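Local structure of putative uncharacterized protein (Pseudomonas phage 201phi2-1, 3R4V) at residues Y88-G93 / I131-T136; V118-M121 / D125-G128. The protein is a phage tubulin-like protein of unassigned function that binds guanosine-5'-diphosphate in a tubulin-type nucleotide-binding domain. One frame throughout, in Å; residues are numbered along the deposited sequence.

Contact 1. Residues Y88-G93 / I131-T136; sequences YSLGGG and IDTMKT. With GDP (guanosine-5'-diphosphate), chain B.
L90 meets T133 and M134 just beyond the end of strand 84-89, where the chain turns toward the nucleotide. In the apolar part of the contact L90, from the loop after the strand, lays its two branches against the neighbouring residues T133 and M134 of helix 124-144. Its CD2 packs against the T133 methyl, with L90 CD2 3.5 Å from T133 CG2, while its other branch, CD1, lies 3.9 Å from M134 SD. M134 is bent at both chi2 (-66°) and chi3 (-73°), a fold that a flexible, unbranched side chain allows, and it brings the sulfur beside the leucine. The T133 methyl also nears the edge of the Y88 ring, close to the ring plane, with Y88 CE1 4.1 Å from T133 CG2.

The polar side of T133 suits a buried helix position because its hydroxyl has acceptors at hand. T133 OG1 lies 3.1 Å from L90 O, but its single proton may instead go to N129 O one turn back in the helix, the stronger partner.

Facing the nucleotide, S89 OG does two jobs: it accepts from G91 N (3.2 Å, 165°), forming an ST turn, and donates to GDP O4' (3.1 Å). G93 N adds a bond to GDP O3B, 2.8 Å long. Glycine suits position 92, where a beta carbon would collide with GDP O3A. The run of three glycines, passing on to S94 and G95, which also bond GDP, is the glycine-rich phosphate-binding loop characteristic of the tubulin/FtsZ nucleotide-binding domain.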
loop_
_atom_site.group_PDB
_atom_site.type_symbol
_atom_site.label_atom_id
_atom_site.label_comp_id
_atom_site.label_asym_id
_atom_site.label_seq_id
_atom_site.Cartn_x
_atom_site.Cartn_y
_atom_site.Cartn_z
ATOM N N TYR A 88 -2.311 2.985 -1.762
ATOM C CA TYR A 88 -2.253 4.389 -1.392
ATOM C C TYR A 88 -0.822 4.804 -1.082
ATOM O O TYR A 88 0.051 3.953 -0.920
ATOM C CB TYR A 88 -3.150 4.636 -0.167
ATOM C CG TYR A 88 -2.832 3.731 1.013
ATOM C CD1 TYR A 88 -1.975 4.154 2.012
ATOM C CD2 TYR A 88 -3.408 2.463 1.131
ATOM C CE1 TYR A 88 -1.680 3.329 3.119
ATOM C CE2 TYR A 88 -3.120 1.641 2.233
ATOM C CZ TYR A 88 -2.258 2.088 3.210
ATOM O OH TYR A 88 -1.958 1.282 4.294
ATOM N N SER A 89 -0.588 6.114 -0.998
ATOM C CA SER A 89 0.689 6.645 -0.549
ATOM C C SER A 89 0.774 6.703 0.979
ATOM O O SER A 89 -0.186 7.096 1.645
ATOM C CB SER A 89 0.929 8.047 -1.128
ATOM O OG SER A 89 2.215 8.545 -0.752
ATOM N N LEU A 90 1.932 6.334 1.527
ATOM C CA LEU A 90 2.177 6.449 2.958
ATOM C C LEU A 90 2.430 7.889 3.372
ATOM O O LEU A 90 2.401 8.198 4.563
ATOM C CB LEU A 90 3.400 5.638 3.373
ATOM C CG LEU A 90 3.405 4.152 3.064
ATOM C CD1 LEU A 90 4.805 3.603 3.259
ATOM C CD2 LEU A 90 2.391 3.461 3.977
ATOM N N GLY A 91 2.698 8.763 2.402
ATOM C CA GLY A 91 3.268 10.060 2.729
ATOM C C GLY A 91 2.378 11.289 2.664
ATOM O O GLY A 91 2.809 12.377 3.042
ATOM N N GLY A 92 1.147 11.130 2.197
ATOM C CA GLY A 92 0.208 12.244 2.144
ATOM C C GLY A 92 -0.689 12.250 3.374
ATOM O O GLY A 92 -0.371 11.615 4.383
ATOM N N GLY A 93 -1.814 12.950 3.281
ATOM C CA GLY A 93 -2.704 13.131 4.410
ATOM C C GLY A 93 -3.982 12.321 4.313
ATOM O O GLY A 93 -4.551 11.945 5.337
ATOM N N ILE A 131 6.606 7.278 8.109
ATOM C CA ILE A 131 6.884 6.623 9.388
ATOM C C ILE A 131 5.610 6.353 10.180
ATOM O O ILE A 131 5.373 5.232 10.633
ATOM C CB ILE A 131 7.813 7.463 10.256
ATOM C CG1 ILE A 131 9.194 7.557 9.608
ATOM C CG2 ILE A 131 7.907 6.863 11.655
ATOM C CD1 ILE A 131 10.030 8.695 10.152
ATOM N N ASP A 132 4.788 7.388 10.358
ATOM C CA ASP A 132 3.564 7.237 11.144
ATOM C C ASP A 132 2.598 6.243 10.492
ATOM O O ASP A 132 1.923 5.505 11.181
ATOM C CB ASP A 132 2.867 8.577 11.394
ATOM C CG ASP A 132 3.680 9.514 12.261
ATOM O OD1 ASP A 132 4.588 9.045 12.989
ATOM O OD2 ASP A 132 3.391 10.726 12.221
ATOM N N THR A 133 2.550 6.204 9.166
ATOM C CA THR A 133 1.647 5.279 8.488
ATOM C C THR A 133 2.142 3.824 8.578
ATOM O O THR A 133 1.335 2.902 8.785
ATOM C CB THR A 133 1.389 5.717 7.044
ATOM O OG1 THR A 133 0.960 7.087 7.059
ATOM C CG2 THR A 133 0.292 4.875 6.427
ATOM N N MET A 134 3.451 3.623 8.474
ATOM C CA MET A 134 4.001 2.276 8.674
ATOM C C MET A 134 3.707 1.823 10.112
ATOM O O MET A 134 3.304 0.686 10.331
ATOM C CB MET A 134 5.492 2.233 8.394
ATOM C CG MET A 134 5.846 2.300 6.901
ATOM S SD MET A 134 5.269 0.841 5.997
ATOM C CE MET A 134 6.467 -0.346 6.612
ATOM N N LYS A 135 3.916 2.722 11.075
ATOM C CA LYS A 135 3.596 2.418 12.480
ATOM C C LYS A 135 2.114 2.104 12.659
ATOM O O LYS A 135 1.750 1.175 13.388
ATOM C CB LYS A 135 3.992 3.585 13.387
ATOM C CG LYS A 135 5.484 3.670 13.660
ATOM C CD LYS A 135 5.811 4.896 14.516
ATOM C CE LYS A 135 7.294 4.971 14.845
ATOM N NZ LYS A 135 7.684 3.956 15.883
ATOM N N THR A 136 1.256 2.877 11.991
ATOM C CA THR A 136 -0.180 2.589 11.950
ATOM C C THR A 136 -0.456 1.159 11.502
ATOM O O THR A 136 -1.236 0.439 12.129
ATOM C CB THR A 136 -0.920 3.577 11.000
ATOM O OG1 THR A 136 -0.865 4.901 11.553
ATOM C CG2 THR A 136 -2.370 3.189 10.839
HETATM P PB GDP B . -2.993 12.289 -0.419
HETATM O O1B GDP B . -4.024 12.625 -1.472
HETATM O O2B GDP B . -3.188 10.852 -0.013
HETATM O O3B GDP B . -3.127 13.234 0.769
HETATM O O3A GDP B . -1.525 12.518 -1.009
HETATM P PA GDP B . -0.975 12.008 -2.432
HETATM O O1A GDP B . -1.625 12.717 -3.608
HETATM O O2A GDP B . -1.091 10.514 -2.545
HETATM O "O5'" GDP B . 0.529 12.473 -2.313
HETATM C "C5'" GDP B . 1.365 12.059 -1.218
HETATM C "C4'" GDP B . 2.828 12.049 -1.644
HETATM O "O4'" GDP B . 3.055 10.963 -2.552
HETATM C "C3'" GDP B . 3.243 13.297 -2.407
HETATM O "O3'" GDP B . 3.778 14.272 -1.517
HETATM C "C2'" GDP B . 4.312 12.784 -3.348
HETATM O "O2'" GDP B . 5.566 12.696 -2.674
HETATM C "C1'" GDP B . 3.902 11.359 -3.643
HETATM N N9 GDP B . 3.044 11.237 -4.840
HETATM C C8 GDP B . 2.055 12.073 -5.241
HETATM N N7 GDP B . 1.453 11.604 -6.364
HETATM C C5 GDP B . 2.041 10.429 -6.683
HETATM C C6 GDP B . 1.888 9.399 -7.734
HETATM O O6 GDP B . 1.027 9.524 -8.627
HETATM N N1 GDP B . 2.707 8.332 -7.694
HETATM C C2 GDP B . 3.646 8.177 -6.733
HETATM N N2 GDP B . 4.442 7.076 -6.732
HETATM N N3 GDP B . 3.835 9.079 -5.742
HETATM C C4 GDP B . 3.075 10.195 -5.668
#

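Contact 2. Residues V118-M121 / D125-G128. With GDP (guanosine-5'-diphosphate), chain B.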
loop_
_atom_site.group_PDB
_atom_site.type_symbol
_atom_site.label_atom_id
_atom_site.label_comp_id
_atom_site.label_asym_id
_atom_site.label_seq_id
_atom_site.Cartn_x
_atom_site.Cartn_y
_atom_site.Cartn_z
ATOM N N VAL A 118 3.178 3.440 -1.166
ATOM C CA VAL A 118 4.293 4.197 -1.731
ATOM C C VAL A 118 5.032 4.965 -0.633
ATOM O O VAL A 118 4.413 5.662 0.178
ATOM C CB VAL A 118 3.793 5.185 -2.808
ATOM C CG1 VAL A 118 4.881 6.177 -3.200
ATOM C CG2 VAL A 118 3.310 4.435 -4.030
ATOM N N GLY A 119 6.352 4.847 -0.617
ATOM C CA GLY A 119 7.185 5.630 0.281
ATOM C C GLY A 119 7.524 6.971 -0.358
ATOM O O GLY A 119 8.395 7.057 -1.234
ATOM N N ALA A 120 6.843 8.022 0.086
ATOM C CA ALA A 120 7.018 9.351 -0.501
ATOM C C ALA A 120 8.236 10.026 0.112
ATOM O O ALA A 120 8.474 9.914 1.316
ATOM C CB ALA A 120 5.772 10.202 -0.262
ATOM N N MET A 121 8.998 10.756 -0.697
ATOM C CA MET A 121 10.329 11.156 -0.259
ATOM C C MET A 121 10.631 12.642 -0.436
ATOM O O MET A 121 11.763 13.062 -0.213
ATOM C CB MET A 121 11.399 10.341 -1.001
ATOM C CG MET A 121 11.247 8.831 -0.913
ATOM S SD MET A 121 11.506 8.221 0.754
ATOM C CE MET A 121 11.324 6.455 0.496
ATOM N N ASP A 125 7.824 16.341 5.783
ATOM C CA ASP A 125 6.408 16.010 5.997
ATOM C C ASP A 125 6.071 14.629 5.418
ATOM O O ASP A 125 5.444 13.806 6.088
ATOM C CB ASP A 125 5.480 17.064 5.380
ATOM C CG ASP A 125 5.395 18.337 6.209
ATOM O OD1 ASP A 125 4.875 19.340 5.681
ATOM O OD2 ASP A 125 5.848 18.341 7.377
ATOM N N ASN A 126 6.469 14.390 4.172
ATOM C CA ASN A 126 6.283 13.082 3.548
ATOM C C ASN A 126 6.922 11.992 4.411
ATOM O O ASN A 126 6.325 10.948 4.673
ATOM C CB ASN A 126 6.973 13.032 2.180
ATOM C CG ASN A 126 6.113 13.578 1.036
ATOM O OD1 ASN A 126 6.586 13.677 -0.096
ATOM N ND2 ASN A 126 4.866 13.922 1.321
ATOM N N LEU A 127 8.160 12.236 4.833
ATOM C CA LEU A 127 8.927 11.204 5.532
ATOM C C LEU A 127 8.317 10.922 6.889
ATOM O O LEU A 127 8.234 9.778 7.295
ATOM C CB LEU A 127 10.396 11.608 5.674
ATOM C CG LEU A 127 11.153 11.664 4.344
ATOM C CD1 LEU A 127 12.492 12.365 4.500
ATOM C CD2 LEU A 127 11.342 10.266 3.789
ATOM N N GLY A 128 7.897 11.972 7.590
ATOM C CA GLY A 128 7.194 11.801 8.851
ATOM C C GLY A 128 5.903 11.029 8.666
ATOM O O GLY A 128 5.573 10.155 9.454
HETATM P PB GDP B . -2.993 12.289 -0.419
HETATM O O1B GDP B . -4.024 12.625 -1.472
HETATM O O2B GDP B . -3.188 10.852 -0.013
HETATM O O3B GDP B . -3.127 13.234 0.769
HETATM O O3A GDP B . -1.525 12.518 -1.009
HETATM P PA GDP B . -0.975 12.008 -2.432
HETATM O O1A GDP B . -1.625 12.717 -3.608
HETATM O O2A GDP B . -1.091 10.514 -2.545
HETATM O "O5'" GDP B . 0.529 12.473 -2.313
HETATM C "C5'" GDP B . 1.365 12.059 -1.218
HETATM C "C4'" GDP B . 2.828 12.049 -1.644
HETATM O "O4'" GDP B . 3.055 10.963 -2.552
HETATM C "C3'" GDP B . 3.243 13.297 -2.407
HETATM O "O3'" GDP B . 3.778 14.272 -1.517
HETATM C "C2'" GDP B . 4.312 12.784 -3.348
HETATM O "O2'" GDP B . 5.566 12.696 -2.674
HETATM C "C1'" GDP B . 3.902 11.359 -3.643
HETATM N N9 GDP B . 3.044 11.237 -4.840
HETATM C C8 GDP B . 2.055 12.073 -5.241
HETATM N N7 GDP B . 1.453 11.604 -6.364
HETATM C C5 GDP B . 2.041 10.429 -6.683
HETATM C C6 GDP B . 1.888 9.399 -7.734
HETATM O O6 GDP B . 1.027 9.524 -8.627
HETATM N N1 GDP B . 2.707 8.332 -7.694
HETATM C C2 GDP B . 3.646 8.177 -6.733
HETATM N N2 GDP B . 4.442 7.076 -6.732
HETATM N N3 GDP B . 3.835 9.079 -5.742
HETATM C C4 GDP B . 3.075 10.195 -5.668
#
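The turn from strand 113-119 into helix 124-144, the first half of a beta-alpha-beta unit completed by strand 148-154, lines the GDP pocket beside the ribose. A120 and N126 meet here across a very short connection. A120 CB points toward the helix and lies 3.6 Å from N126 OD1, while A120 O lies 3.6 Å from N126 CB. The A120 methyl packs beside the hydrogen-bonded pair of N126 OD1 and GDP O2', touching both atoms, with A120 CB 3.5 Å from GDP O2', and a small side chain suits the place.

N126 grips the ribose with both ends of its amide. N126 OD1 accepts from GDP O2' at 2.9 Å, and a weak bond from GDP O3' adds to this. N126 ND2 donates in turn to GDP O3' (3.1 Å, 146°). An asparagine fits a pair of neighbouring hydroxyls well, offering an acceptor and a donor side by side on one flat group. With chi1 at -85°, CG stands opposite the carbonyl carbon, and the amide is thereby carried over toward A120 and the sugar. E122 N also bonds OD1, and S123 OG is hydrogen-bonded to the backbone N of N126, which ties the asparagine to the connecting turn.

In this tubulin/FtsZ-type nucleotide-binding fold, the strand end also packs on the base: V118 CG1 lies 3.7 Å from GDP N2, a plain packing contact beside the guanine.

Away from the ligand the contact is apolar. The side chains of M121 and L127 cross at about a right angle, the unbranched methionine reaching one leucine branch and bringing M121 SD to 3.7 Å from L127 CD2. M121 continues onto Y152 and P154 of the next strand, and L127 onto I281 and M288 of helix 274-294.

In the fold
From the N terminus, strand 84-89 comes first and runs into the glycine-rich turn of contact 1. The chain then passes through helix 95-108 to strand 113-119, whose end makes contact 2 with the start of helix 124-144, closing a connection of just three residues. Further along the same helix, residues 131-136 return to 88-93, so contact 1 closes a longer loop with contact 2 nested inside it. Strands 84-89 and 113-119 are parallel neighbours in the sheet, and backbone bonds from V118 to Y88 and L90 join the two contacts directly. Their centres lie about 7 Å apart, and both border the GDP.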